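Local structure of UDP-glucose:anthocyanidin 3-O-glucosyltransferase (Clitoria ternatea, 4REL) at residues F340-G345 and V357-R362. The protein is a plant glycosyltransferase of the GT-B fold, in which two Rossmann-like domains face each other across a cleft. Sequence-based numbering, arbitrary orientation.
Sequences FVTHCG and VPMICR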
loop_
_atom_site.group_PDB
_atom_site.type_symbol
_atom_site.label_atom_id
_atom_site.label_comp_id
_atom_site.label_asym_id
_atom_site.label_seq_id
_atom_site.Cartn_x
_atom_site.Cartn_y
_atom_site.Cartn_z
ATOM N N PHE A 340 12.462 -7.358 8.665
ATOM C CA PHE A 340 12.121 -6.913 7.322
ATOM C C PHE A 340 12.631 -5.474 7.203
ATOM O O PHE A 340 12.205 -4.590 7.950
ATOM C CB PHE A 340 10.606 -6.951 7.160
ATOM C CG PHE A 340 10.098 -6.474 5.818
ATOM C CD1 PHE A 340 10.870 -6.573 4.667
ATOM C CD2 PHE A 340 8.827 -5.930 5.718
ATOM C CE1 PHE A 340 10.377 -6.144 3.439
ATOM C CE2 PHE A 340 8.329 -5.490 4.494
ATOM C CZ PHE A 340 9.110 -5.599 3.355
ATOM N N VAL A 341 13.569 -5.259 6.285
ATOM C CA VAL A 341 14.148 -3.942 6.057
ATOM C C VAL A 341 13.404 -3.390 4.852
ATOM O O VAL A 341 13.476 -3.950 3.744
ATOM C CB VAL A 341 15.644 -4.078 5.783
ATOM C CG1 VAL A 341 16.276 -2.706 5.530
ATOM C CG2 VAL A 341 16.315 -4.798 6.955
ATOM N N THR A 342 12.667 -2.305 5.067
ATOM C CA THR A 342 11.608 -1.932 4.139
ATOM C C THR A 342 11.479 -0.424 3.946
ATOM O O THR A 342 11.827 0.367 4.830
ATOM C CB THR A 342 10.252 -2.484 4.631
ATOM O OG1 THR A 342 9.204 -2.062 3.748
ATOM C CG2 THR A 342 9.937 -1.988 6.037
ATOM N N HIS A 343 10.957 -0.042 2.788
ATOM C CA HIS A 343 10.625 1.351 2.501
ATOM C C HIS A 343 9.263 1.740 3.107
ATOM O O HIS A 343 8.866 2.905 3.057
ATOM C CB HIS A 343 10.574 1.559 0.990
ATOM C CG HIS A 343 9.486 0.782 0.323
ATOM N ND1 HIS A 343 9.411 -0.594 0.379
ATOM C CD2 HIS A 343 8.416 1.186 -0.402
ATOM C CE1 HIS A 343 8.345 -1.003 -0.286
ATOM N NE2 HIS A 343 7.723 0.058 -0.769
ATOM N N CYS A 344 8.558 0.757 3.667
ATOM C CA CYS A 344 7.248 0.952 4.302
ATOM C C CYS A 344 6.100 1.232 3.343
ATOM O O CYS A 344 5.192 2.004 3.676
ATOM C CB CYS A 344 7.278 2.043 5.376
ATOM S SG CYS A 344 8.552 1.787 6.627
ATOM N N GLY A 345 6.127 0.608 2.168
ATOM C CA GLY A 345 4.953 0.592 1.308
ATOM C C GLY A 345 3.813 -0.106 2.040
ATOM O O GLY A 345 4.049 -1.010 2.843
ATOM N N VAL A 357 6.654 -10.092 11.762
ATOM C CA VAL A 357 8.040 -9.754 11.456
ATOM C C VAL A 357 8.301 -8.287 11.771
ATOM O O VAL A 357 7.649 -7.403 11.206
ATOM C CB VAL A 357 8.387 -10.039 9.989
ATOM C CG1 VAL A 357 9.836 -9.619 9.705
ATOM C CG2 VAL A 357 8.199 -11.510 9.695
ATOM N N PRO A 358 9.252 -8.020 12.679
ATOM C CA PRO A 358 9.576 -6.640 13.051
ATOM C C PRO A 358 10.320 -5.941 11.916
ATOM O O PRO A 358 10.868 -6.618 11.043
ATOM C CB PRO A 358 10.476 -6.810 14.279
ATOM C CG PRO A 358 11.092 -8.154 14.104
ATOM C CD PRO A 358 10.032 -9.003 13.454
ATOM N N MET A 359 10.324 -4.610 11.903
ATOM C CA MET A 359 10.845 -3.893 10.738
ATOM C C MET A 359 11.945 -2.887 11.046
ATOM O O MET A 359 11.997 -2.329 12.130
ATOM C CB MET A 359 9.698 -3.182 10.017
ATOM C CG MET A 359 8.818 -4.125 9.214
ATOM S SD MET A 359 7.246 -3.401 8.722
ATOM C CE MET A 359 6.317 -3.543 10.255
ATOM N N ILE A 360 12.830 -2.683 10.071
ATOM C CA ILE A 360 13.752 -1.552 10.061
ATOM C C ILE A 360 13.329 -0.722 8.868
ATOM O O ILE A 360 13.252 -1.237 7.747
ATOM C CB ILE A 360 15.207 -1.998 9.858
ATOM C CG1 ILE A 360 15.689 -2.805 11.059
ATOM C CG2 ILE A 360 16.122 -0.780 9.634
ATOM C CD1 ILE A 360 16.983 -3.571 10.808
ATOM N N CYS A 361 13.045 0.555 9.107
ATOM C CA CYS A 361 12.316 1.377 8.146
ATOM C C CYS A 361 13.172 2.490 7.576
ATOM O O CYS A 361 13.846 3.200 8.314
ATOM C CB CYS A 361 11.116 2.034 8.830
ATOM S SG CYS A 361 9.953 0.868 9.588
ATOM N N ARG A 362 13.134 2.638 6.259
ATOM C CA ARG A 362 13.711 3.805 5.608
ATOM C C ARG A 362 12.676 4.316 4.617
ATOM O O ARG A 362 12.690 3.934 3.448
ATOM C CB ARG A 362 15.015 3.432 4.889
ATOM C CG ARG A 362 15.988 4.599 4.633
ATOM C CD ARG A 362 15.349 5.679 3.764
ATOM N NE ARG A 362 16.294 6.524 3.041
ATOM C CZ ARG A 362 15.965 7.690 2.492
ATOM N NH1 ARG A 362 14.720 8.146 2.591
ATOM N NH2 ARG A 362 16.878 8.398 1.838
#
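Strands 337-342 and 359-361 are the two parallel strands of a beta-alpha-beta crossover in a Rossmann-like sheet, in register F340-M359, V341-I360 and T342-C361. Four backbone hydrogen bonds join the segments: F340 N to P358 O just before strand 359-361, I360 N to F340 O (2.9 Å), T342 N to I360 O, and, just after the strand, R362 N to T342 O, nearly straight at 172°. Alternate side chains take opposite faces. Beta-branched V341 and I360 suit the extended chain and lie side by side, V341 CG2 meeting I360 CD1 at 4.1 Å. On the other face M359 CG lies 3.9 Å from F340 CB, and flexible M359 brings SD obliquely to the F340 ring, a Met-aromatic contact. T342 holds OG1 anti to its own N (chi1 177°), where it accepts from C344 N at 2.9 Å in an ST turn; CG2 is left to touch M359 CG. After the turn C344 SG lies 3.4 Å from C361 SG, a van der Waals contact and not a disulfide, which the small cysteine side chains permit. R362 reaches beyond the strands to a salt bridge with E281. Helices 346-354 and 368-378 pack on the F340-M359 face and helix 392-403 on the V341-I360 face, while strands 266-270 and 382-384 flank the pair.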